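PDB 6CSJ: glycerol dehydrogenase from Bacillus coagulans, which probably catalyses the NAD-dependent oxidation of glycerol and related polyols, and in this double mutant has acquired D-lactate dehydrogenase activity. Local coordinates for residues G29-I35 against E83-V89; K101-Y106 against L141-P147; I293-S298 against Y362-W366. The protein carries 2 engineered substitutions. All blocks are in the same frame, centred on the assembly; numbering follows the deposited sequence.

Interaction 1: residues G29-I35 against E83-V89; sequences GKKAFII and EEADVVV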
loop_
_atom_site.group_PDB
_atom_site.type_symbol
_atom_site.label_atom_id
_atom_site.label_comp_id
_atom_site.label_asym_id
_atom_site.label_seq_id
_atom_site.Cartn_x
_atom_site.Cartn_y
_atom_site.Cartn_z
ATOM N N GLY A 29 -4.160 -16.434 -20.333
ATOM C CA GLY A 29 -5.353 -17.111 -20.848
ATOM C C GLY A 29 -5.954 -16.519 -22.118
ATOM O O GLY A 29 -5.514 -15.484 -22.626
ATOM N N LYS A 30 -6.983 -17.208 -22.628
ATOM C CA LYS A 30 -7.661 -16.822 -23.867
ATOM C C LYS A 30 -8.738 -15.744 -23.703
ATOM O O LYS A 30 -9.061 -15.077 -24.671
ATOM C CB LYS A 30 -8.253 -18.073 -24.521
ATOM C CG LYS A 30 -7.195 -18.905 -25.249
ATOM C CD LYS A 30 -6.239 -19.753 -24.409
ATOM C CE LYS A 30 -4.908 -19.944 -25.150
ATOM N NZ LYS A 30 -4.211 -21.235 -24.874
ATOM N N LYS A 31 -9.275 -15.592 -22.496
ATOM C CA LYS A 31 -10.426 -14.717 -22.259
ATOM C C LYS A 31 -10.301 -13.967 -20.924
ATOM O O LYS A 31 -10.390 -14.567 -19.856
ATOM C CB LYS A 31 -11.704 -15.568 -22.290
ATOM C CG LYS A 31 -13.014 -14.819 -22.071
ATOM C CD LYS A 31 -13.391 -13.978 -23.273
ATOM C CE LYS A 31 -14.586 -13.077 -22.965
ATOM N NZ LYS A 31 -15.871 -13.806 -22.818
ATOM N N ALA A 32 -10.115 -12.652 -21.007
ATOM C CA ALA A 32 -9.930 -11.801 -19.835
ATOM C C ALA A 32 -11.246 -11.214 -19.337
ATOM O O ALA A 32 -12.115 -10.841 -20.126
ATOM C CB ALA A 32 -8.956 -10.680 -20.147
ATOM N N PHE A 33 -11.380 -11.145 -18.013
ATOM C CA PHE A 33 -12.499 -10.496 -17.349
ATOM C C PHE A 33 -11.925 -9.260 -16.637
ATOM O O PHE A 33 -11.196 -9.388 -15.660
ATOM C CB PHE A 33 -13.144 -11.485 -16.365
ATOM C CG PHE A 33 -14.364 -10.955 -15.666
ATOM C CD1 PHE A 33 -15.581 -10.891 -16.326
ATOM C CD2 PHE A 33 -14.305 -10.554 -14.332
ATOM C CE1 PHE A 33 -16.719 -10.416 -15.679
ATOM C CE2 PHE A 33 -15.437 -10.081 -13.680
ATOM C CZ PHE A 33 -16.643 -10.006 -14.353
ATOM N N ILE A 34 -12.262 -8.074 -17.138
ATOM C CA ILE A 34 -11.591 -6.839 -16.756
ATOM C C ILE A 34 -12.511 -5.974 -15.890
ATOM O O ILE A 34 -13.465 -5.379 -16.392
ATOM C CB ILE A 34 -11.086 -6.085 -18.019
ATOM C CG1 ILE A 34 -10.099 -6.974 -18.795
ATOM C CG2 ILE A 34 -10.445 -4.757 -17.639
ATOM C CD1 ILE A 34 -9.598 -6.411 -20.098
ATOM N N ILE A 35 -12.207 -5.911 -14.593
ATOM C CA ILE A 35 -13.032 -5.226 -13.605
ATOM C C ILE A 35 -12.533 -3.791 -13.423
ATOM O O ILE A 35 -11.349 -3.572 -13.220
ATOM C CB ILE A 35 -12.989 -5.965 -12.246
ATOM C CG1 ILE A 35 -13.448 -7.417 -12.405
ATOM C CG2 ILE A 35 -13.864 -5.275 -11.208
ATOM C CD1 ILE A 35 -13.084 -8.302 -11.223
ATOM N N GLU A 83 -19.133 -15.861 -18.602
ATOM C CA GLU A 83 -18.384 -15.443 -19.805
ATOM C C GLU A 83 -17.212 -16.374 -20.144
ATOM O O GLU A 83 -16.485 -16.111 -21.095
ATOM C CB GLU A 83 -17.874 -14.007 -19.637
ATOM C CG GLU A 83 -18.980 -12.976 -19.416
ATOM C CD GLU A 83 -18.448 -11.639 -18.916
ATOM O OE1 GLU A 83 -17.272 -11.317 -19.188
ATOM O OE2 GLU A 83 -19.205 -10.898 -18.253
ATOM N N GLU A 84 -17.039 -17.452 -19.374
ATOM C CA GLU A 84 -15.936 -18.409 -19.521
ATOM C C GLU A 84 -14.535 -17.782 -19.458
ATOM O O GLU A 84 -13.623 -18.218 -20.158
ATOM C CB GLU A 84 -16.118 -19.248 -20.786
ATOM C CG GLU A 84 -17.409 -20.048 -20.798
ATOM C CD GLU A 84 -17.600 -20.817 -22.092
ATOM O OE1 GLU A 84 -16.625 -21.437 -22.566
ATOM O OE2 GLU A 84 -18.732 -20.833 -22.638
ATOM N N ALA A 85 -14.369 -16.787 -18.589
ATOM C CA ALA A 85 -13.076 -16.120 -18.402
ATOM C C ALA A 85 -12.084 -17.013 -17.671
ATOM O O ALA A 85 -12.439 -17.662 -16.686
ATOM C CB ALA A 85 -13.260 -14.817 -17.648
ATOM N N ASP A 86 -10.848 -17.038 -18.163
ATOM C CA ASP A 86 -9.740 -17.802 -17.540
ATOM C C ASP A 86 -8.573 -16.908 -17.034
ATOM O O ASP A 86 -7.487 -17.409 -16.730
ATOM C CB ASP A 86 -9.234 -18.878 -18.519
ATOM C CG ASP A 86 -8.697 -18.291 -19.816
ATOM O OD1 ASP A 86 -8.786 -17.052 -20.019
ATOM O OD2 ASP A 86 -8.188 -19.071 -20.646
ATOM N N VAL A 87 -8.808 -15.595 -16.969
ATOM C CA VAL A 87 -7.893 -14.647 -16.311
ATOM C C VAL A 87 -8.686 -13.398 -15.910
ATOM O O VAL A 87 -9.546 -12.930 -16.661
ATOM C CB VAL A 87 -6.660 -14.294 -17.199
ATOM C CG1 VAL A 87 -7.075 -13.740 -18.557
ATOM C CG2 VAL A 87 -5.732 -13.314 -16.496
ATOM N N VAL A 88 -8.418 -12.876 -14.714
ATOM C CA VAL A 88 -9.141 -11.706 -14.205
ATOM C C VAL A 88 -8.184 -10.517 -14.074
ATOM O O VAL A 88 -7.025 -10.679 -13.695
ATOM C CB VAL A 88 -9.895 -12.010 -12.877
ATOM C CG1 VAL A 88 -8.982 -12.660 -11.843
ATOM C CG2 VAL A 88 -10.552 -10.750 -12.315
ATOM N N VAL A 89 -8.679 -9.332 -14.411
ATOM C CA VAL A 89 -7.905 -8.105 -14.350
ATOM C C VAL A 89 -8.679 -7.103 -13.513
ATOM O O VAL A 89 -9.889 -6.951 -13.694
ATOM C CB VAL A 89 -7.648 -7.508 -15.755
ATOM C CG1 VAL A 89 -6.773 -6.258 -15.657
ATOM C CG2 VAL A 89 -7.024 -8.553 -16.676
#
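Phe33 and its backbone neighbours pair with Val87-Val89 as adjacent inner strands of the six-stranded parallel sheet, consistent with this family's nucleotide-binding domain. Phe33 N donates to Val87 O at 2.9 Å, Phe33 O accepts from Val89 N at 2.8 Å, and Ile35 N closes the series on Val89 O with a nearly straight bond of 174°. On one face, Ile34 CG1 lies beside Val89 CB, the two chains pointing the same way; on the other, Val88 CG2 meets Ile35 CD1 at 3.7 Å and the edge of the Phe33 ring.

Glu83 comes to the other side of the ring's edge, its OE1 3.4 Å from Phe33 CD1, while Ala85 CB packs on Phe33 CB. With CG of Phe33 anti to the backbone N (chi1 -177°), the ring is carried toward Glu83, ring and carboxylate planes 54° apart.

Further out, the Asp86 carboxylate takes two backbone N-H groups, OD2 from Lys30 N at 3.0 Å by the syn lone pair and OD1 from Lys31 N at 2.9 Å, while Asp86 N returns a bond to Lys31 O. Lys31 bends back so that NZ reaches Glu83 O at 2.9 Å, near the Schellman motif at Glu84 that ends helix 70-82.

Strand 59-63 borders 32-36 on its other edge; helix 70-82 packs on the Phe33 face, and helix 21-28 covers Ala32, Ile34, Val87 and Val89.

Interaction 2: residues K101-Y106 against L141-P147; sequences KAVGYY and LMLPLNP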
loop_
_atom_site.group_PDB
_atom_site.type_symbol
_atom_site.label_atom_id
_atom_site.label_comp_id
_atom_site.label_asym_id
_atom_site.label_seq_id
_atom_site.Cartn_x
_atom_site.Cartn_y
_atom_site.Cartn_z
ATOM N N LYS A 101 -8.447 -9.816 -7.034
ATOM C CA LYS A 101 -7.660 -10.884 -6.402
ATOM C C LYS A 101 -8.580 -11.951 -5.801
ATOM O O LYS A 101 -8.342 -13.152 -5.971
ATOM C CB LYS A 101 -6.742 -10.336 -5.306
ATOM C CG LYS A 101 -5.665 -9.350 -5.744
ATOM C CD LYS A 101 -4.772 -8.966 -4.579
ATOM C CE LYS A 101 -4.370 -7.505 -4.617
ATOM N NZ LYS A 101 -3.613 -7.101 -3.389
ATOM N N ALA A 102 -9.619 -11.496 -5.101
ATOM C CA ALA A 102 -10.656 -12.380 -4.546
ATOM C C ALA A 102 -11.343 -13.225 -5.633
ATOM O O ALA A 102 -11.481 -14.446 -5.477
ATOM C CB ALA A 102 -11.694 -11.569 -3.772
ATOM N N VAL A 103 -11.736 -12.580 -6.737
ATOM C CA VAL A 103 -12.357 -13.284 -7.873
ATOM C C VAL A 103 -11.424 -14.354 -8.444
ATOM O O VAL A 103 -11.872 -15.456 -8.756
ATOM C CB VAL A 103 -12.833 -12.309 -8.988
ATOM C CG1 VAL A 103 -13.208 -13.042 -10.269
ATOM C CG2 VAL A 103 -14.030 -11.500 -8.509
ATOM N N GLY A 104 -10.140 -14.041 -8.574
ATOM C CA GLY A 104 -9.173 -15.016 -9.075
ATOM C C GLY A 104 -8.999 -16.193 -8.145
ATOM O O GLY A 104 -8.843 -17.330 -8.595
ATOM N N TYR A 105 -9.025 -15.912 -6.845
ATOM C CA TYR A 105 -8.962 -16.947 -5.806
ATOM C C TYR A 105 -10.181 -17.882 -5.851
ATOM O O TYR A 105 -10.017 -19.102 -5.959
ATOM C CB TYR A 105 -8.822 -16.295 -4.419
ATOM C CG TYR A 105 -8.954 -17.260 -3.264
ATOM C CD1 TYR A 105 -8.116 -18.381 -3.168
ATOM C CD2 TYR A 105 -9.898 -17.050 -2.261
ATOM C CE1 TYR A 105 -8.243 -19.277 -2.121
ATOM C CE2 TYR A 105 -10.037 -17.945 -1.212
ATOM C CZ TYR A 105 -9.213 -19.056 -1.148
ATOM O OH TYR A 105 -9.339 -19.942 -0.109
ATOM N N TYR A 106 -11.379 -17.308 -5.792
ATOM C CA TYR A 106 -12.626 -18.107 -5.802
ATOM C C TYR A 106 -12.845 -18.905 -7.108
ATOM O O TYR A 106 -13.168 -20.088 -7.041
ATOM C CB TYR A 106 -13.864 -17.243 -5.454
ATOM C CG TYR A 106 -13.887 -16.768 -4.002
ATOM C CD1 TYR A 106 -13.932 -17.675 -2.943
ATOM C CD2 TYR A 106 -13.864 -15.410 -3.688
ATOM C CE1 TYR A 106 -13.942 -17.244 -1.617
ATOM C CE2 TYR A 106 -13.875 -14.967 -2.365
ATOM C CZ TYR A 106 -13.907 -15.893 -1.336
ATOM O OH TYR A 106 -13.921 -15.463 -0.032
ATOM N N LEU A 141 -8.938 -11.207 3.990
ATOM C CA LEU A 141 -8.879 -12.453 3.222
ATOM C C LEU A 141 -7.427 -12.687 2.765
ATOM O O LEU A 141 -6.939 -11.999 1.878
ATOM C CB LEU A 141 -9.837 -12.390 2.037
ATOM C CG LEU A 141 -9.901 -13.592 1.081
ATOM C CD1 LEU A 141 -10.246 -14.882 1.808
ATOM C CD2 LEU A 141 -10.857 -13.336 -0.084
ATOM N N MET A 142 -6.767 -13.667 3.388
ATOM C CA MET A 142 -5.395 -14.061 3.080
ATOM C C MET A 142 -5.453 -14.960 1.864
ATOM O O MET A 142 -6.166 -15.950 1.877
ATOM C CB MET A 142 -4.735 -14.849 4.229
ATOM C CG MET A 142 -4.916 -14.286 5.626
ATOM S SD MET A 142 -4.115 -12.697 5.907
ATOM C CE MET A 142 -4.501 -12.448 7.632
ATOM N N LEU A 143 -4.697 -14.628 0.821
ATOM C CA LEU A 143 -4.717 -15.400 -0.410
ATOM C C LEU A 143 -3.556 -16.375 -0.419
ATOM O O LEU A 143 -2.531 -16.086 0.180
ATOM C CB LEU A 143 -4.658 -14.467 -1.612
ATOM C CG LEU A 143 -5.779 -13.438 -1.618
ATOM C CD1 LEU A 143 -5.539 -12.427 -2.716
ATOM C CD2 LEU A 143 -7.135 -14.122 -1.791
ATOM N N PRO A 144 -3.716 -17.538 -1.077
ATOM C CA PRO A 144 -2.597 -18.489 -1.181
ATOM C C PRO A 144 -1.410 -17.971 -1.994
ATOM O O PRO A 144 -0.272 -18.386 -1.753
ATOM C CB PRO A 144 -3.218 -19.698 -1.908
ATOM C CG PRO A 144 -4.679 -19.522 -1.807
ATOM C CD PRO A 144 -4.950 -18.057 -1.702
ATOM N N LEU A 145 -1.681 -17.097 -2.963
ATOM C CA LEU A 145 -0.653 -16.563 -3.850
ATOM C C LEU A 145 -0.768 -15.044 -3.998
ATOM O O LEU A 145 -1.863 -14.480 -3.965
ATOM C CB LEU A 145 -0.766 -17.218 -5.230
ATOM C CG LEU A 145 -0.594 -18.741 -5.320
ATOM C CD1 LEU A 145 -0.884 -19.198 -6.744
ATOM C CD2 LEU A 145 0.795 -19.214 -4.905
ATOM N N ASN A 146 0.380 -14.388 -4.164
ATOM C CA ASN A 146 0.407 -13.004 -4.606
ATOM C C ASN A 146 -0.146 -12.946 -6.023
ATOM O O ASN A 146 0.005 -13.903 -6.769
ATOM C CB ASN A 146 1.829 -12.446 -4.601
ATOM C CG ASN A 146 2.434 -12.354 -3.211
ATOM O OD1 ASN A 146 2.841 -13.358 -2.641
ATOM N ND2 ASN A 146 2.514 -11.146 -2.674
ATOM N N PRO A 147 -0.780 -11.824 -6.409
ATOM C CA PRO A 147 -1.334 -11.717 -7.761
ATOM C C PRO A 147 -0.307 -12.080 -8.819
ATOM O O PRO A 147 0.878 -11.765 -8.659
ATOM C CB PRO A 147 -1.709 -10.233 -7.883
ATOM C CG PRO A 147 -1.062 -9.544 -6.710
ATOM C CD PRO A 147 -0.980 -10.580 -5.637
#
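Leu143 sets its two methyl groups against successive turns of helix 94-106, in a contact made by apolar packing. CD1 presses on Lys101 CB at 3.5 Å and also touches Lys101 CD, the two side chains crossing at about a right angle; CD2 meets Tyr105 CB at 3.8 Å and also lies near CG and CD2 of the ring. The leucine reaches both because CG stands anti to its carbonyl carbon (chi1 -56°), while Lys101 and Tyr105, four residues apart, project from the same side of the helix. Leu141, two residues before, likewise spans a helical turn, from Ala102 to Tyr106: its CD2 approaches Ala102 CB at 4.2 Å and lies 3.7 Å from Tyr106 OH, which comes from the opposite direction, while CD1 touches Tyr105 CE2.

Proline and ring-on-ring contacts form a second group. Pro144 crosses Tyr105 at about a right angle, its CD 3.5 Å from both CD1 and CE1 of the tyrosine. Tyr105 CD2, in turn, sits 4.0 Å above the centre of the Tyr106 ring, so the two adjacent tyrosines pack on each other at the end of the helix.

The polar ends find their partners beyond the contact. Lys101 carries its ammonium past Leu143 and Pro147 to the carbonyls of Ser125 and Leu127, and Tyr106 OH bonds to Lys70 NZ.

In the fold, 141-147 leaves the antiparallel hairpin 127-131/137-142 and leads to strand 149-153, lying across helix 94-106. Helix 70-82 packs against Ala102 and Tyr106, and Val113 of strand 111-115 touches both Lys101 and Pro147.

Interaction 3: residues I293-S298 against Y362-W366; sequences IEEVVS and YKEKW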
loop_
_atom_site.group_PDB
_atom_site.type_symbol
_atom_site.label_atom_id
_atom_site.label_comp_id
_atom_site.label_asym_id
_atom_site.label_seq_id
_atom_site.Cartn_x
_atom_site.Cartn_y
_atom_site.Cartn_z
ATOM N N ILE A 293 16.162 10.251 12.950
ATOM C CA ILE A 293 14.893 10.990 13.131
ATOM C C ILE A 293 14.864 12.274 12.293
ATOM O O ILE A 293 13.872 12.572 11.629
ATOM C CB ILE A 293 14.628 11.305 14.626
ATOM C CG1 ILE A 293 14.326 10.007 15.386
ATOM C CG2 ILE A 293 13.476 12.295 14.809
ATOM C CD1 ILE A 293 14.459 10.138 16.892
ATOM N N GLU A 294 15.952 13.026 12.338
ATOM C CA GLU A 294 16.062 14.274 11.574
ATOM C C GLU A 294 15.965 14.026 10.068
ATOM O O GLU A 294 15.312 14.803 9.373
ATOM C CB GLU A 294 17.353 15.029 11.911
ATOM C CG GLU A 294 17.298 15.748 13.244
ATOM C CD GLU A 294 18.611 16.385 13.670
ATOM O OE1 GLU A 294 19.488 16.617 12.811
ATOM O OE2 GLU A 294 18.751 16.668 14.875
ATOM N N GLU A 295 16.596 12.960 9.575
ATOM C CA GLU A 295 16.507 12.613 8.157
ATOM C C GLU A 295 15.054 12.302 7.733
ATOM O O GLU A 295 14.620 12.747 6.672
ATOM C CB GLU A 295 17.444 11.449 7.816
ATOM C CG GLU A 295 17.414 11.035 6.355
ATOM C CD GLU A 295 18.513 10.071 5.983
ATOM O OE1 GLU A 295 19.620 10.545 5.642
ATOM O OE2 GLU A 295 18.280 8.841 6.014
ATOM N N VAL A 296 14.312 11.571 8.571
ATOM C CA VAL A 296 12.904 11.253 8.299
ATOM C C VAL A 296 12.008 12.492 8.366
ATOM O O VAL A 296 11.186 12.713 7.472
ATOM C CB VAL A 296 12.365 10.155 9.262
ATOM C CG1 VAL A 296 10.848 10.013 9.162
ATOM C CG2 VAL A 296 13.037 8.823 8.946
ATOM N N VAL A 297 12.151 13.286 9.421
ATOM C CA VAL A 297 11.304 14.467 9.595
ATOM C C VAL A 297 11.566 15.461 8.461
ATOM O O VAL A 297 10.629 16.050 7.921
ATOM C CB VAL A 297 11.517 15.144 10.964
ATOM C CG1 VAL A 297 10.721 16.447 11.068
ATOM C CG2 VAL A 297 11.116 14.193 12.096
ATOM N N SER A 298 12.845 15.617 8.101
ATOM C CA SER A 298 13.267 16.510 7.024
ATOM C C SER A 298 12.667 16.090 5.675
ATOM O O SER A 298 12.099 16.916 4.950
ATOM C CB SER A 298 14.792 16.550 6.928
ATOM O OG SER A 298 15.223 17.405 5.880
ATOM N N TYR A 362 10.845 20.306 15.387
ATOM C CA TYR A 362 11.595 20.485 14.130
ATOM C C TYR A 362 10.906 21.405 13.111
ATOM O O TYR A 362 11.585 22.141 12.400
ATOM C CB TYR A 362 11.975 19.129 13.512
ATOM C CG TYR A 362 13.133 18.469 14.236
ATOM C CD1 TYR A 362 14.407 19.039 14.216
ATOM C CD2 TYR A 362 12.959 17.274 14.937
ATOM C CE1 TYR A 362 15.474 18.446 14.878
ATOM C CE2 TYR A 362 14.026 16.670 15.599
ATOM C CZ TYR A 362 15.271 17.254 15.568
ATOM O OH TYR A 362 16.317 16.670 16.219
ATOM N N LYS A 363 9.577 21.382 13.051
ATOM C CA LYS A 363 8.824 22.376 12.264
ATOM C C LYS A 363 9.137 23.819 12.673
ATOM O O LYS A 363 9.324 24.679 11.822
ATOM C CB LYS A 363 7.324 22.150 12.356
ATOM C CG LYS A 363 6.823 21.118 11.349
ATOM C CD LYS A 363 5.353 20.785 11.575
ATOM C CE LYS A 363 4.394 21.938 11.410
ATOM N NZ LYS A 363 3.045 21.332 11.517
ATOM N N GLU A 364 9.196 24.070 13.976
ATOM C CA GLU A 364 9.472 25.413 14.493
ATOM C C GLU A 364 10.938 25.793 14.276
ATOM O O GLU A 364 11.232 26.922 13.934
ATOM C CB GLU A 364 9.100 25.506 15.984
ATOM C CG GLU A 364 8.362 26.764 16.407
ATOM C CD GLU A 364 7.344 26.513 17.525
ATOM O OE1 GLU A 364 7.741 26.107 18.638
ATOM O OE2 GLU A 364 6.141 26.712 17.272
ATOM N N LYS A 365 11.844 24.839 14.464
ATOM C CA LYS A 365 13.280 25.082 14.311
ATOM C C LYS A 365 13.746 25.249 12.856
ATOM O O LYS A 365 14.755 25.914 12.637
ATOM C CB LYS A 365 14.085 23.969 15.002
ATOM C CG LYS A 365 15.589 24.189 15.026
ATOM C CD LYS A 365 16.296 23.236 15.957
ATOM C CE LYS A 365 17.781 23.520 16.003
ATOM N NZ LYS A 365 18.499 22.859 14.879
ATOM N N TRP A 366 13.035 24.672 11.876
ATOM C CA TRP A 366 13.454 24.710 10.457
ATOM C C TRP A 366 12.610 25.622 9.538
ATOM O O TRP A 366 11.725 26.368 9.964
ATOM C CB TRP A 366 13.481 23.283 9.898
ATOM C CG TRP A 366 14.581 22.401 10.456
ATOM C CD1 TRP A 366 15.750 22.810 11.034
ATOM C CD2 TRP A 366 14.632 20.963 10.427
ATOM N NE1 TRP A 366 16.516 21.723 11.375
ATOM C CE2 TRP A 366 15.860 20.578 11.009
ATOM C CE3 TRP A 366 13.761 19.971 9.976
ATOM C CZ2 TRP A 366 16.236 19.235 11.174
ATOM C CZ3 TRP A 366 14.147 18.616 10.126
ATOM C CH2 TRP A 366 15.374 18.271 10.731
ATOM O OXT TRP A 366 12.835 25.663 8.332
#
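Glu294 crosses Tyr362 at about a right angle, with the carboxylate and phenol planes 65° apart. Its CG lies 3.4 Å from Tyr362 CZ, and OE2 accepts a weak hydrogen bond from Tyr362 OH at 2.8 Å. The aliphatic part of the glutamate thus packs on the phenol whose hydroxyl its acid end meets only weakly. The same oxygen has a long, weak ion pair with Lys290, which would tend to favour its negative charge.

Tyr362 and Trp366, one helical turn apart, are turned so that both rings reach helix 290-303. They also pack on each other: Tyr362 CD1 stands 3.5 Å above one face of the indole, displaced toward its rim. In each residue CG is anti to the carbonyl carbon (chi1 -76° and -69°), which sends both rings off in the same general direction.

The indole brings its six-membered ring edge-on to the helix backbone. Trp366 CH2 lies 3.7 Å from Glu294 O and also near Glu294 CB. Trp366 CZ3 is 3.8 Å from Ser298 N and also touches Ser298 CB. Val297 lies alongside the stacked pair, CG1 resting on Tyr362 CB at 3.8 Å and farther off on Trp366 CZ3.

A leucine in place of Tyr362 would probably cost Glu294 its phenolic mate and leave the indole face short of cover, free to shift.

Placed this way, the C-terminal turn of helix 345-365 is joined to helix 290-303, whose Leu301 also touches Trp366. Helix 271-285 packs on Ile293 and Val297 through Leu280.

The three contacts follow one another along the chain, each closing before the next opens. Interactions 1 and 2 share the N-terminal part of the fold, with centres about 15 Å apart, and they touch: Val88 of strand 87-92 packs on Gly104 and Val103 of helix 94-106, the helix that directly follows that strand. One therefore joins strands within the six-stranded parallel sheet, and the other fastens a helix packed on it to the hairpin exit. Interaction 3 belongs to the helical C-terminal part, its centre about 49 and 41 Å from those of interactions 1 and 2. This division matches the two-domain plan of iron-containing alcohol dehydrogenases, in which nucleotide-binding and helical domains flank the active-site cleft.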